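Local coordinates for universal stress protein (Mycobacterium smegmatis, PDB 5AHW), which binds cyclic AMP as a homodimeric universal stress protein of the nucleotide-binding kind and probably takes part in cAMP-linked signalling or stress responses, at residues A65-Y68 against A69-R72; V100-A103 against D104-A108; S119-A122 against G123-G127. One frame throughout, in Å; residues are numbered along the deposited sequence.

Contact 1 of 3, residues A65-Y68 against A69-R72; sequences APIY and AILR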
loop_
_atom_site.group_PDB
_atom_site.type_symbol
_atom_site.label_atom_id
_atom_site.label_comp_id
_atom_site.label_asym_id
_atom_site.label_seq_id
_atom_site.Cartn_x
_atom_site.Cartn_y
_atom_site.Cartn_z
ATOM N N ALA B 65 11.075 5.318 -28.100
ATOM C CA ALA B 65 9.817 6.045 -28.290
ATOM C C ALA B 65 8.637 5.494 -27.422
ATOM O O ALA B 65 7.942 6.280 -26.769
ATOM C CB ALA B 65 9.455 6.082 -29.786
ATOM N N PRO B 66 8.440 4.152 -27.351
ATOM C CA PRO B 66 7.314 3.684 -26.501
ATOM C C PRO B 66 7.458 3.995 -25.021
ATOM O O PRO B 66 6.442 4.111 -24.362
ATOM C CB PRO B 66 7.275 2.182 -26.713
ATOM C CG PRO B 66 8.634 1.828 -27.224
ATOM C CD PRO B 66 9.150 3.025 -27.990
ATOM N N ILE B 67 8.671 4.161 -24.493
ATOM C CA ILE B 67 8.778 4.472 -23.064
ATOM C C ILE B 67 8.183 5.827 -22.805
ATOM O O ILE B 67 7.453 6.005 -21.847
ATOM C CB ILE B 67 10.212 4.407 -22.479
ATOM C CG1 ILE B 67 10.834 3.050 -22.727
ATOM C CG2 ILE B 67 10.216 4.638 -20.964
ATOM C CD1 ILE B 67 10.010 1.881 -22.265
ATOM N N TYR B 68 8.401 6.768 -23.692
ATOM C CA TYR B 68 7.797 8.101 -23.481
ATOM C C TYR B 68 6.295 8.085 -23.791
ATOM O O TYR B 68 5.532 8.846 -23.221
ATOM C CB TYR B 68 8.554 9.205 -24.226
ATOM C CG TYR B 68 9.935 9.547 -23.595
ATOM C CD1 TYR B 68 10.978 8.627 -23.644
ATOM C CD2 TYR B 68 10.177 10.763 -22.967
ATOM C CE1 TYR B 68 12.202 8.886 -23.074
ATOM C CE2 TYR B 68 11.404 11.030 -22.393
ATOM C CZ TYR B 68 12.429 10.091 -22.444
ATOM O OH TYR B 68 13.726 10.317 -21.920
ATOM N N ALA B 69 5.841 7.212 -24.667
ATOM C CA ALA B 69 4.379 7.081 -24.851
ATOM C C ALA B 69 3.693 6.600 -23.546
ATOM O O ALA B 69 2.715 7.162 -23.100
ATOM C CB ALA B 69 4.063 6.162 -26.017
ATOM N N ILE B 70 4.285 5.594 -22.917
ATOM C CA ILE B 70 3.872 5.105 -21.593
ATOM C C ILE B 70 3.892 6.228 -20.566
ATOM O O ILE B 70 2.956 6.351 -19.755
ATOM C CB ILE B 70 4.810 3.976 -21.092
ATOM C CG1 ILE B 70 4.587 2.756 -21.946
ATOM C CG2 ILE B 70 4.586 3.639 -19.624
ATOM C CD1 ILE B 70 5.664 1.671 -21.846
ATOM N N LEU B 71 4.957 7.022 -20.529
ATOM C CA LEU B 71 4.993 8.067 -19.513
ATOM C C LEU B 71 3.932 9.140 -19.763
ATOM O O LEU B 71 3.317 9.535 -18.811
ATOM C CB LEU B 71 6.399 8.683 -19.341
ATOM C CG LEU B 71 7.286 7.637 -18.645
ATOM C CD1 LEU B 71 8.747 7.953 -18.890
ATOM C CD2 LEU B 71 6.993 7.508 -17.154
ATOM N N ARG B 72 3.717 9.603 -21.002
ATOM C CA ARG B 72 2.663 10.607 -21.218
ATOM C C ARG B 72 1.255 10.084 -20.905
ATOM O O ARG B 72 0.456 10.756 -20.260
ATOM C CB ARG B 72 2.725 11.308 -22.591
ATOM C CG ARG B 72 2.812 10.411 -23.807
ATOM C CD ARG B 72 2.854 11.206 -25.126
ATOM N NE ARG B 72 3.593 10.494 -26.200
ATOM C CZ ARG B 72 4.923 10.512 -26.375
ATOM N NH1 ARG B 72 5.733 11.218 -25.571
ATOM N NH2 ARG B 72 5.457 9.820 -27.377
#
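Arg-72 doubles back along its own helix and lays its guanidinium flat over the carbonyl of Tyr-68, one turn earlier. Tyr-68 O sits 3.3 Å above the guanidinium plane, toward its rim, with Ala-69 CA over the same face; the guanidinium N-H groups do not aim at that oxygen, which instead accepts from Arg-72 N, 3.0 Å away. The fold-back starts at the first torsion, which sets CG between the backbone N and the carbonyl carbon (chi1 51°) and brings Arg-72 CG to 3.2 Å from Tyr-68 O. Farther out, Arg-72 NH1 passes 3.7 Å from Tyr-68 CB, while the tyrosine ring leans away from the guanidinium. Ile-67 and Leu-71 lie alongside each other, pointing the same way, with Ile-67 CG2 4.2 Å from Leu-71 CD1. Ile-70 folds CG1 back over the carbonyl of Pro-66. Ile-70 CD1 comes only loosely near Ile-67 CD1, at 4.4 Å. These three residues rest on Thr-39 of strand 34-41, and Leu-71 also reaches Glu-88 and Pro-90 of strand 86-92. These are the first two turns of helix 65-80, packed by one face on the parallel sheet of the Usp alpha/beta fold, the side chain of Ile-67 about 7 Å from the bound cAMP.

Contact 2 of 3, residues V100-A103 against D104-A108; sequences VELA and DEVKA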
loop_
_atom_site.group_PDB
_atom_site.type_symbol
_atom_site.label_atom_id
_atom_site.label_comp_id
_atom_site.label_asym_id
_atom_site.label_seq_id
_atom_site.Cartn_x
_atom_site.Cartn_y
_atom_site.Cartn_z
ATOM N N VAL B 100 13.002 0.627 -6.390
ATOM C CA VAL B 100 13.585 0.753 -5.042
ATOM C C VAL B 100 14.679 1.761 -4.975
ATOM O O VAL B 100 14.735 2.613 -4.067
ATOM C CB VAL B 100 14.059 -0.580 -4.522
ATOM C CG1 VAL B 100 14.668 -0.411 -3.160
ATOM C CG2 VAL B 100 12.834 -1.506 -4.409
ATOM N N GLU B 101 15.537 1.738 -5.960
ATOM C CA GLU B 101 16.590 2.755 -5.948
ATOM C C GLU B 101 16.058 4.163 -6.115
ATOM O O GLU B 101 16.569 5.083 -5.487
ATOM C CB GLU B 101 17.652 2.461 -7.005
ATOM C CG GLU B 101 18.359 1.143 -6.723
ATOM C CD GLU B 101 19.330 0.694 -7.813
ATOM O OE1 GLU B 101 19.632 1.472 -8.781
ATOM O OE2 GLU B 101 19.747 -0.498 -7.675
ATOM N N LEU B 102 15.060 4.336 -6.974
ATOM C CA LEU B 102 14.525 5.660 -7.227
ATOM C C LEU B 102 13.934 6.194 -5.949
ATOM O O LEU B 102 14.075 7.329 -5.594
ATOM C CB LEU B 102 13.492 5.647 -8.362
ATOM C CG LEU B 102 12.612 6.881 -8.553
ATOM C CD1 LEU B 102 13.489 8.103 -8.848
ATOM C CD2 LEU B 102 11.671 6.652 -9.692
ATOM N N ALA B 103 13.289 5.321 -5.238
ATOM C CA ALA B 103 12.613 5.687 -4.023
ATOM C C ALA B 103 13.574 6.133 -2.912
ATOM O O ALA B 103 13.294 7.158 -2.229
ATOM C CB ALA B 103 11.735 4.533 -3.575
ATOM N N ASP B 104 14.687 5.405 -2.730
ATOM C CA ASP B 104 15.773 5.868 -1.896
ATOM C C ASP B 104 16.336 7.227 -2.314
ATOM O O ASP B 104 16.605 8.088 -1.446
ATOM C CB ASP B 104 16.945 4.891 -1.905
ATOM C CG ASP B 104 16.681 3.670 -1.084
ATOM O OD1 ASP B 104 15.635 3.623 -0.412
ATOM O OD2 ASP B 104 17.535 2.750 -1.105
ATOM N N GLU B 105 16.543 7.397 -3.621
ATOM C CA GLU B 105 17.164 8.613 -4.189
ATOM C C GLU B 105 16.275 9.815 -3.907
ATOM O O GLU B 105 16.778 10.824 -3.527
ATOM C CB GLU B 105 17.400 8.461 -5.723
ATOM C CG GLU B 105 18.020 9.639 -6.475
ATOM C CD GLU B 105 17.390 9.935 -7.860
ATOM O OE1 GLU B 105 17.296 9.000 -8.700
ATOM O OE2 GLU B 105 16.991 11.111 -8.126
ATOM N N VAL B 106 14.952 9.714 -4.082
ATOM C CA VAL B 106 14.098 10.881 -3.914
ATOM C C VAL B 106 13.455 10.956 -2.536
ATOM O O VAL B 106 12.625 11.829 -2.256
ATOM C CB VAL B 106 13.087 10.993 -5.050
ATOM C CG1 VAL B 106 13.839 10.886 -6.370
ATOM C CG2 VAL B 106 11.947 9.945 -4.917
ATOM N N LYS B 107 13.892 10.075 -1.646
ATOM C CA LYS B 107 13.380 10.044 -0.287
ATOM C C LYS B 107 11.856 9.879 -0.301
ATOM O O LYS B 107 11.115 10.599 0.367
ATOM C CB LYS B 107 13.852 11.271 0.467
ATOM C CG LYS B 107 15.379 11.231 0.640
ATOM C CD LYS B 107 15.976 12.467 1.349
ATOM C CE LYS B 107 17.494 12.565 1.054
ATOM N NZ LYS B 107 17.944 13.989 0.880
ATOM N N ALA B 108 11.390 8.907 -1.064
ATOM C CA ALA B 108 9.945 8.747 -1.259
ATOM C C ALA B 108 9.266 8.315 0.043
ATOM O O ALA B 108 9.836 7.592 0.816
ATOM C CB ALA B 108 9.685 7.713 -2.309
#
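Leu-102 and Val-106 make the tight side of this helix end: Leu-102 CD1 meets Val-106 CG1 at 3.7 Å, the two side chains crossing at a slant. Leu-102 brings CD1 there with CG swung opposite its backbone N (chi1 167°). On the sheet, Leu-102 touches Val-8, Ile-36 and Ala-38, while Val-106 covers Thr-6, Val-8 and Ile-36. Val-106 CG2 sits 3.4 Å from Leu-102 O, the same oxygen that accepts from Val-106 N, 3.0 Å away. Ala-103 and Ala-108 add a second apolar touch, CB to CB at 4.0 Å, where the chain turns off the helix. That turn is a Schellman motif. Lys-107, with positive phi, is its C-prime residue; Ala-108 N reaches back to Ala-103 O at 2.8 Å in a nearly straight bond (N-H...O 175°), lying in the carbonyl plane, and the companion bond from Lys-107 N to Asp-104 O is weak at 3.4 Å. The polar rim is looser. Glu-105 bends at its second torsion and brings OE1 beside Leu-102 CD1, 3.9 Å off; OE1 is hydrogen-bonded outside the two segments and has a long, weak ion pair with Arg-89. Asp-104 likewise has a distant, weak partner in Lys-138. Lys-107 and Glu-101 are exposed, and the CB of each points away from the other segment.

Contact 3 of 3, residues S119-A122 against G123-G127; sequences STIA and GRLLG. With SO4 (sulfate ion), chain H.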
loop_
_atom_site.group_PDB
_atom_site.type_symbol
_atom_site.label_atom_id
_atom_site.label_comp_id
_atom_site.label_asym_id
_atom_site.label_seq_id
_atom_site.Cartn_x
_atom_site.Cartn_y
_atom_site.Cartn_z
ATOM N N SER B 119 0.177 -13.716 -7.234
ATOM C CA SER B 119 -0.483 -14.899 -6.811
ATOM C C SER B 119 0.018 -16.211 -7.500
ATOM O O SER B 119 -0.412 -17.283 -7.075
ATOM C CB SER B 119 -2.005 -14.746 -7.088
ATOM O OG SER B 119 -2.167 -14.690 -8.517
ATOM N N THR B 120 0.804 -16.144 -8.585
ATOM C CA THR B 120 1.219 -17.370 -9.250
ATOM C C THR B 120 2.276 -18.081 -8.410
ATOM O O THR B 120 3.052 -17.428 -7.652
ATOM C CB THR B 120 1.775 -17.163 -10.658
ATOM O OG1 THR B 120 2.998 -16.387 -10.597
ATOM C CG2 THR B 120 0.760 -16.549 -11.536
ATOM N N ILE B 121 2.338 -19.412 -8.543
ATOM C CA ILE B 121 3.324 -20.155 -7.780
ATOM C C ILE B 121 4.732 -19.796 -8.267
ATOM O O ILE B 121 5.644 -19.624 -7.483
ATOM C CB ILE B 121 3.080 -21.651 -7.779
ATOM C CG1 ILE B 121 1.691 -21.956 -7.210
ATOM C CG2 ILE B 121 4.098 -22.327 -6.888
ATOM C CD1 ILE B 121 1.439 -21.417 -5.783
ATOM N N ALA B 122 4.855 -19.549 -9.550
ATOM C CA ALA B 122 6.126 -19.303 -10.110
ATOM C C ALA B 122 6.607 -17.927 -9.690
ATOM O O ALA B 122 7.784 -17.708 -9.513
ATOM C CB ALA B 122 6.060 -19.402 -11.625
ATOM N N GLY B 123 5.707 -16.995 -9.590
ATOM C CA GLY B 123 6.038 -15.648 -9.093
ATOM C C GLY B 123 6.390 -15.645 -7.623
ATOM O O GLY B 123 7.344 -15.050 -7.194
ATOM N N ARG B 124 5.627 -16.358 -6.830
ATOM C CA ARG B 124 5.976 -16.515 -5.441
ATOM C C ARG B 124 7.333 -17.150 -5.199
ATOM O O ARG B 124 7.985 -16.797 -4.218
ATOM C CB ARG B 124 4.886 -17.295 -4.749
ATOM C CG ARG B 124 3.601 -16.471 -4.609
ATOM C CD ARG B 124 2.474 -17.280 -4.007
ATOM N NE ARG B 124 2.656 -17.454 -2.564
ATOM C CZ ARG B 124 1.811 -18.149 -1.801
ATOM N NH1 ARG B 124 0.747 -18.709 -2.333
ATOM N NH2 ARG B 124 2.031 -18.266 -0.499
ATOM N N LEU B 125 7.744 -18.119 -6.038
ATOM C CA LEU B 125 9.019 -18.774 -5.844
ATOM C C LEU B 125 10.200 -18.083 -6.573
ATOM O O LEU B 125 11.296 -18.035 -6.044
ATOM C CB LEU B 125 8.929 -20.191 -6.305
ATOM C CG LEU B 125 7.943 -21.065 -5.564
ATOM C CD1 LEU B 125 7.985 -22.411 -6.289
ATOM C CD2 LEU B 125 8.357 -21.171 -4.092
ATOM N N LEU B 126 9.979 -17.546 -7.761
ATOM C CA LEU B 126 11.063 -17.012 -8.564
ATOM C C LEU B 126 11.134 -15.480 -8.408
ATOM O O LEU B 126 12.201 -14.896 -8.622
ATOM C CB LEU B 126 10.903 -17.400 -10.033
ATOM C CG LEU B 126 11.035 -18.890 -10.373
ATOM C CD1 LEU B 126 10.663 -19.171 -11.815
ATOM C CD2 LEU B 126 12.436 -19.350 -10.194
ATOM N N GLY B 127 10.021 -14.860 -8.039
ATOM C CA GLY B 127 9.933 -13.454 -7.970
ATOM C C GLY B 127 8.901 -12.744 -8.798
ATOM O O GLY B 127 8.505 -13.190 -9.832
HETATM S S SO4 H . 5.378 -15.482 0.233
HETATM O O1 SO4 H . 6.326 -14.366 0.574
HETATM O O2 SO4 H . 3.983 -15.096 0.529
HETATM O O3 SO4 H . 5.668 -16.701 1.017
HETATM O O4 SO4 H . 5.397 -15.743 -1.221
HETATM O O HOH W 1 -0.730 -18.225 -4.419
#
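Thr-120 caps the short helix 121-126: its OG1 accepts from Gly-123 N, 3.0 Å away, giving an acceptor to an amide of the first turn. The hydroxyl reaches it because OG1 stands between the backbone N and the carbonyl carbon (chi1 65°), and it lies close to Gly-123 CA. The carbonyl O of Thr-120 accepts from Arg-124 N at 2.9 Å, and Ile-121 O and Ala-122 O accept from Leu-125 N and Leu-126 N. Gly-127 N closes on Gly-123 O. Arg-124 has its own set of partners. A water accepts from Arg-124 NH1 at 2.6 Å and donates to Ser-119 O at 2.8 Å, tying the guanidinium to the residue before the cap. Sulfate O4 lies at the guanidinium edge, in its plane, and Arg-124 NE aims almost straight at it, but at 3.5 Å the bond is weak; the ion probably comes from the crystallisation liquor. Ile-121 CG2 and Leu-125 CD1 pack side by side at 3.9 Å. In the chain this short helix comes between strand 110-114 and helix 129-136; in space it reaches the second subunit, where Arg-124 O accepts from NH1 of Arg-124 of that subunit.

How the contacts relate
All three contacts are local turns of different helices, follow one another along the chain and do not touch. Contact 2 is the most buried, its apolar residues resting on three strands of the sheet; contacts 1 and 3 are surface contacts, each with one buried residue, contact 3 lying farthest out, about 20 Å between its centre and that of the chain. Contacts 1 and 2 share strands 34-41 and 86-92, yet their nearest atoms stay about 9 Å apart. The chemistry follows the place: a helix start with an arginine over a carbonyl at 65-72, a C-terminal turn at 100-108, and at 119-127 a capped helix with a water bridge and a weak sulfate contact, facing the second subunit.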